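Local coordinates for cyclic GMP-AMP synthase-like receptor (Tribolium castaneum, PDB 7LT2), which senses cytoplasmic double-stranded RNA and in response makes the cyclic dinucleotide 2',3'-cGAMP from ATP and GTP, at residues 14-19 against 379-384; 220-225 against 240-245. All coordinates share one frame; numbering follows the deposited sequence.

Contact 1: 14-19 against 379-384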
loop_
_atom_site.group_PDB
_atom_site.type_symbol
_atom_site.label_atom_id
_atom_site.label_comp_id
_atom_site.label_asym_id
_atom_site.label_seq_id
_atom_site.Cartn_x
_atom_site.Cartn_y
_atom_site.Cartn_z
ATOM N N ILE A 14 10.117 -6.567 15.713
ATOM C CA ILE A 14 9.776 -6.180 14.352
ATOM C C ILE A 14 8.297 -6.404 14.068
ATOM O O ILE A 14 7.587 -5.466 13.695
ATOM C CB ILE A 14 10.654 -6.926 13.332
ATOM C CG1 ILE A 14 12.120 -6.528 13.514
ATOM C CG2 ILE A 14 10.210 -6.592 11.912
ATOM C CD1 ILE A 14 13.033 -7.057 12.434
ATOM N N SER A 15 7.820 -7.634 14.243
ATOM C CA SER A 15 6.504 -8.025 13.744
ATOM C C SER A 15 5.451 -7.982 14.843
ATOM O O SER A 15 5.631 -8.580 15.907
ATOM C CB SER A 15 6.542 -9.428 13.135
ATOM O OG SER A 15 7.284 -9.445 11.931
ATOM N N LEU A 16 4.338 -7.303 14.560
ATOM C CA LEU A 16 3.172 -7.403 15.423
ATOM C C LEU A 16 2.690 -8.852 15.455
ATOM O O LEU A 16 2.636 -9.509 14.409
ATOM C CB LEU A 16 2.051 -6.484 14.920
ATOM C CG LEU A 16 0.846 -6.304 15.850
ATOM C CD1 LEU A 16 1.203 -5.434 17.039
ATOM C CD2 LEU A 16 -0.358 -5.729 15.108
ATOM N N PRO A 17 2.357 -9.390 16.632
ATOM C CA PRO A 17 1.867 -10.774 16.699
ATOM C C PRO A 17 0.669 -10.976 15.785
ATOM O O PRO A 17 -0.193 -10.104 15.665
ATOM C CB PRO A 17 1.483 -10.945 18.173
ATOM C CG PRO A 17 2.279 -9.914 18.899
ATOM C CD PRO A 17 2.409 -8.752 17.956
ATOM N N GLU A 18 0.622 -12.143 15.136
ATOM C CA GLU A 18 -0.369 -12.343 14.081
ATOM C C GLU A 18 -1.793 -12.333 14.625
ATOM O O GLU A 18 -2.718 -11.909 13.922
ATOM C CB GLU A 18 -0.082 -13.643 13.326
ATOM C CG GLU A 18 -0.963 -13.858 12.091
ATOM C CD GLU A 18 -0.864 -12.731 11.060
ATOM O OE1 GLU A 18 0.213 -12.101 10.942
ATOM O OE2 GLU A 18 -1.873 -12.479 10.360
ATOM N N GLU A 19 -1.992 -12.778 15.867
ATOM C CA GLU A 19 -3.327 -12.724 16.455
ATOM C C GLU A 19 -3.828 -11.287 16.554
ATOM O O GLU A 19 -5.009 -11.011 16.300
ATOM C CB GLU A 19 -3.315 -13.400 17.825
ATOM C CG GLU A 19 -4.682 -13.574 18.442
ATOM C CD GLU A 19 -4.637 -14.375 19.724
ATOM O OE1 GLU A 19 -4.621 -15.622 19.648
ATOM O OE2 GLU A 19 -4.605 -13.754 20.807
ATOM N N ASP A 379 10.157 -8.061 25.133
ATOM C CA ASP A 379 9.411 -8.198 23.882
ATOM C C ASP A 379 8.547 -6.950 23.745
ATOM O O ASP A 379 7.555 -6.794 24.468
ATOM C CB ASP A 379 8.557 -9.472 23.891
ATOM C CG ASP A 379 7.784 -9.695 22.586
ATOM O OD1 ASP A 379 7.567 -8.738 21.809
ATOM O OD2 ASP A 379 7.374 -10.851 22.339
ATOM N N VAL A 380 8.920 -6.059 22.822
ATOM C CA VAL A 380 8.204 -4.797 22.661
ATOM C C VAL A 380 7.064 -4.897 21.660
ATOM O O VAL A 380 6.291 -3.936 21.514
ATOM C CB VAL A 380 9.160 -3.660 22.240
ATOM C CG1 VAL A 380 10.349 -3.581 23.193
ATOM C CG2 VAL A 380 9.625 -3.841 20.800
ATOM N N MET A 381 6.932 -6.024 20.964
ATOM C CA MET A 381 5.842 -6.193 20.014
ATOM C C MET A 381 4.631 -6.885 20.618
ATOM O O MET A 381 3.524 -6.722 20.091
ATOM C CB MET A 381 6.326 -6.979 18.789
ATOM C CG MET A 381 7.454 -6.302 18.017
ATOM S SD MET A 381 7.095 -4.578 17.595
ATOM C CE MET A 381 5.588 -4.793 16.653
ATOM N N ALA A 382 4.809 -7.621 21.721
ATOM C CA ALA A 382 3.725 -8.433 22.272
ATOM C C ALA A 382 2.498 -7.594 22.614
ATOM O O ALA A 382 1.362 -8.041 22.414
ATOM C CB ALA A 382 4.214 -9.191 23.507
ATOM N N GLU A 383 2.696 -6.380 23.133
ATOM C CA GLU A 383 1.585 -5.509 23.504
ATOM C C GLU A 383 1.613 -4.189 22.737
ATOM O O GLU A 383 1.102 -3.173 23.215
ATOM C CB GLU A 383 1.580 -5.256 25.011
ATOM C CG GLU A 383 1.539 -6.525 25.861
ATOM C CD GLU A 383 0.309 -7.388 25.602
ATOM O OE1 GLU A 383 -0.733 -6.853 25.161
ATOM O OE2 GLU A 383 0.388 -8.612 25.845
ATOM N N ALA A 384 2.188 -4.196 21.532
ATOM C CA ALA A 384 2.315 -2.968 20.752
ATOM C C ALA A 384 0.959 -2.455 20.270
ATOM O O ALA A 384 0.738 -1.239 20.210
ATOM C CB ALA A 384 3.251 -3.200 19.568
#

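Contact 2: 220-225 against 240-245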
loop_
_atom_site.group_PDB
_atom_site.type_symbol
_atom_site.label_atom_id
_atom_site.label_comp_id
_atom_site.label_asym_id
_atom_site.label_seq_id
_atom_site.Cartn_x
_atom_site.Cartn_y
_atom_site.Cartn_z
ATOM N N PRO A 220 -7.459 -11.315 -12.193
ATOM C CA PRO A 220 -7.544 -10.661 -13.508
ATOM C C PRO A 220 -7.574 -9.148 -13.452
ATOM O O PRO A 220 -7.225 -8.509 -14.452
ATOM C CB PRO A 220 -8.858 -11.204 -14.085
ATOM C CG PRO A 220 -9.693 -11.470 -12.878
ATOM C CD PRO A 220 -8.724 -11.985 -11.835
ATOM N N GLU A 221 -7.982 -8.554 -12.335
ATOM C CA GLU A 221 -8.267 -7.127 -12.289
ATOM C C GLU A 221 -7.085 -6.334 -11.745
ATOM O O GLU A 221 -6.304 -6.814 -10.920
ATOM C CB GLU A 221 -9.509 -6.845 -11.440
ATOM C CG GLU A 221 -10.772 -7.467 -12.008
ATOM C CD GLU A 221 -11.979 -7.300 -11.113
ATOM O OE1 GLU A 221 -11.869 -6.635 -10.063
ATOM O OE2 GLU A 221 -13.050 -7.841 -11.463
ATOM N N PHE A 222 -6.968 -5.103 -12.223
ATOM C CA PHE A 222 -6.002 -4.144 -11.707
ATOM C C PHE A 222 -6.714 -2.804 -11.619
ATOM O O PHE A 222 -7.825 -2.642 -12.129
ATOM C CB PHE A 222 -4.769 -4.047 -12.608
ATOM C CG PHE A 222 -5.062 -3.455 -13.950
ATOM C CD1 PHE A 222 -5.676 -4.212 -14.936
ATOM C CD2 PHE A 222 -4.742 -2.137 -14.223
ATOM C CE1 PHE A 222 -5.963 -3.666 -16.171
ATOM C CE2 PHE A 222 -5.026 -1.582 -15.462
ATOM C CZ PHE A 222 -5.637 -2.348 -16.437
ATOM N N PHE A 223 -6.086 -1.827 -10.971
ATOM C CA PHE A 223 -6.751 -0.537 -10.871
ATOM C C PHE A 223 -5.755 0.600 -11.023
ATOM O O PHE A 223 -4.536 0.414 -10.956
ATOM C CB PHE A 223 -7.572 -0.398 -9.568
ATOM C CG PHE A 223 -6.814 -0.673 -8.289
ATOM C CD1 PHE A 223 -6.706 -1.964 -7.791
ATOM C CD2 PHE A 223 -6.292 0.374 -7.544
ATOM C CE1 PHE A 223 -6.044 -2.212 -6.591
ATOM C CE2 PHE A 223 -5.637 0.140 -6.345
ATOM C CZ PHE A 223 -5.508 -1.158 -5.870
ATOM N N ILE A 224 -6.300 1.781 -11.300
ATOM C CA ILE A 224 -5.508 2.996 -11.431
ATOM C C ILE A 224 -5.779 3.876 -10.223
ATOM O O ILE A 224 -6.882 3.885 -9.660
ATOM C CB ILE A 224 -5.785 3.754 -12.749
ATOM C CG1 ILE A 224 -7.239 4.241 -12.822
ATOM C CG2 ILE A 224 -5.400 2.883 -13.942
ATOM C CD1 ILE A 224 -7.571 5.059 -14.099
ATOM N N VAL A 225 -4.751 4.614 -9.823
ATOM C CA VAL A 225 -4.724 5.367 -8.572
ATOM C C VAL A 225 -4.458 6.829 -8.912
ATOM O O VAL A 225 -3.603 7.116 -9.764
ATOM C CB VAL A 225 -3.660 4.795 -7.618
ATOM C CG1 VAL A 225 -3.570 5.601 -6.340
ATOM C CG2 VAL A 225 -3.972 3.340 -7.291
ATOM N N TRP A 240 -2.562 8.991 -14.347
ATOM C CA TRP A 240 -2.933 8.073 -13.280
ATOM C C TRP A 240 -1.820 7.060 -13.061
ATOM O O TRP A 240 -1.154 6.645 -14.015
ATOM C CB TRP A 240 -4.230 7.339 -13.624
ATOM C CG TRP A 240 -5.424 8.223 -13.620
ATOM C CD1 TRP A 240 -5.747 9.168 -14.549
ATOM C CD2 TRP A 240 -6.464 8.255 -12.636
ATOM N NE1 TRP A 240 -6.922 9.789 -14.206
ATOM C CE2 TRP A 240 -7.387 9.246 -13.038
ATOM C CE3 TRP A 240 -6.705 7.546 -11.457
ATOM C CZ2 TRP A 240 -8.530 9.545 -12.298
ATOM C CZ3 TRP A 240 -7.846 7.839 -10.726
ATOM C CH2 TRP A 240 -8.741 8.834 -11.150
ATOM N N SER A 241 -1.621 6.664 -11.806
ATOM C CA SER A 241 -0.703 5.585 -11.470
ATOM C C SER A 241 -1.414 4.244 -11.582
ATOM O O SER A 241 -2.626 4.150 -11.392
ATOM C CB SER A 241 -0.158 5.741 -10.049
ATOM O OG SER A 241 0.567 6.944 -9.892
ATOM N N LEU A 242 -0.645 3.200 -11.872
ATOM C CA LEU A 242 -1.156 1.839 -11.887
ATOM C C LEU A 242 -0.891 1.177 -10.546
ATOM O O LEU A 242 0.173 1.367 -9.947
ATOM C CB LEU A 242 -0.509 1.019 -13.001
ATOM C CG LEU A 242 -0.949 1.373 -14.416
ATOM C CD1 LEU A 242 0.089 0.913 -15.402
ATOM C CD2 LEU A 242 -2.299 0.743 -14.734
ATOM N N SER A 243 -1.862 0.409 -10.072
ATOM C CA SER A 243 -1.680 -0.423 -8.892
ATOM C C SER A 243 -1.801 -1.884 -9.301
ATOM O O SER A 243 -2.873 -2.338 -9.721
ATOM C CB SER A 243 -2.680 -0.083 -7.795
ATOM O OG SER A 243 -2.507 -0.977 -6.705
ATOM N N PHE A 244 -0.692 -2.607 -9.189
ATOM C CA PHE A 244 -0.664 -4.055 -9.318
ATOM C C PHE A 244 -0.440 -4.709 -7.957
ATOM O O PHE A 244 0.123 -5.805 -7.865
ATOM C CB PHE A 244 0.407 -4.469 -10.326
ATOM C CG PHE A 244 0.217 -3.856 -11.695
ATOM C CD1 PHE A 244 -0.876 -4.203 -12.472
ATOM C CD2 PHE A 244 1.120 -2.931 -12.195
ATOM C CE1 PHE A 244 -1.067 -3.643 -13.731
ATOM C CE2 PHE A 244 0.943 -2.368 -13.452
ATOM C CZ PHE A 244 -0.156 -2.726 -14.221
ATOM N N GLN A 245 -0.891 -4.032 -6.894
ATOM C CA GLN A 245 -0.660 -4.507 -5.532
ATOM C C GLN A 245 -1.365 -5.826 -5.251
ATOM O O GLN A 245 -0.905 -6.599 -4.405
ATOM C CB GLN A 245 -1.131 -3.469 -4.515
ATOM C CG GLN A 245 -0.399 -2.146 -4.547
ATOM C CD GLN A 245 -1.064 -1.131 -3.640
ATOM O OE1 GLN A 245 -0.741 -1.037 -2.455
ATOM N NE2 GLN A 245 -2.018 -0.376 -4.189
#

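Contact 1: 14-19 against 379-384
The C-terminal tail, past helix 368-375, packs through Met381 against the short linker that joins helix 5-13 to the long helix 18-42, so that Ile14, Ser15, Leu16 and Pro17 all touch a loop more than 350 residues further on. Two loop motifs shape the tail here. Asp379 forms an Asx turn, its OD1 accepting from Met381 N at 2.9 Å nearly along the C-O axis and also from Ala382 N, which comes from above the carboxylate plane, 58° out of it. Met381, shared by the Asx turn and the type I beta turn that runs from it to Ala384, carries its side chain into the linker. Its CB rests on Ser15 O at 3.4 Å. A chi1 of -61°, with CG opposite the carbonyl carbon, brings CG to 3.5 Å from Ile14 N, and further bends at chi2 and chi3 curl the chain along the linker backbone, turning the terminal CE back to 3.5 Å from Leu16 N. Contact is thus mainly thioether chain against peptide groups, and the segments meet by packing, without a conventional hydrogen bond between them.

The side chain of Ile14 turns the other way, onto Lys263, Leu264 and Lys267 of helix 258-272, while Ser15 OG hydrogen-bonds to Asn10 and Lys263; the linker is therefore held between that helix and the tail. Leu16 reaches back with one branch, CD1, to Ala384 CB at 3.9 Å. Pro17, the N-cap residue of helix 18-42, lays the CG-CD side of its ring against the turn: CG is 4.0 Å from Ala382 CA, and CD sits 3.1 Å from the carbonyl oxygen of Met381, the same oxygen that accepts the turn's bond from Ala384 N.

Contact 2: 220-225 against 240-245
Phe223 and Ser243 form an antiparallel hydrogen-bonded pair between strands 222-225 and 240-243, in the central sheet of the nucleotidyltransferase domain. Their two bonds are unequal: Ser243 N gives a 2.8 Å bond to Phe223 O, nearly straight at 165°, whereas the return bond from Phe223 N to Ser243 O is weak at 3.5 Å. The next hydrogen-bonded pair is tighter. Val225 N donates to Ser241 O at 2.7 Å, tilted from the carbonyl plane, and Ser241 N reaches Val225 O at 2.9 Å, in the plane of the Val225 carbonyl. Ile224, between them, has its backbone bonded to Phe198 of strand 188-200, and Trp240 pairs with Val96 on the other flank.

Ser243 CB lies over one face of the Phe223 ring, a CH-pi contact 3.7 Å from the ring centroid; chi1 near 180° (176°) puts OG beside CZ of that ring. The hydroxyl oxygen accepts from Gln245 NE2 at 2.6 Å, in the amide plane, and more weakly from Gln245 N. Ser241 OG bonds to the carbonyl of Lys227, and Trp240 NE1 to that of Leu129. Ile224 CD1 lies over a face of the indole, while Leu242 CD2 meets Phe222 CE2 at 3.7 Å.

Ser241 to Gln245 belong to the GTP site inferred by similarity; the bonds imply that Ser243 orients the Gln245 amide, while the paired strands fix the backbone leading to it.

Contact 1 and contact 2 lie on opposite sides of the chain's centre, 31 Å apart between centres and about 16 Å between nearest atoms, so they do not touch. Along the sequence, 220-225 and 240-245 both fall between 14-19 and 379-384. Contact 2 forms part of the nucleotide site predicted by similarity, whereas contact 1 lies at its margin. In contact 2 the side chain of Gln245 is about 6 Å from that of Asp72, a probable catalytic metal ligand, and about 5 Å from that of Lys282, a probable ATP-binding residue. In contact 1 the Ile14 side chain is about 7 Å from that of Lys266 and about 10 Å from that of Ser58, both probable ATP-binding residues.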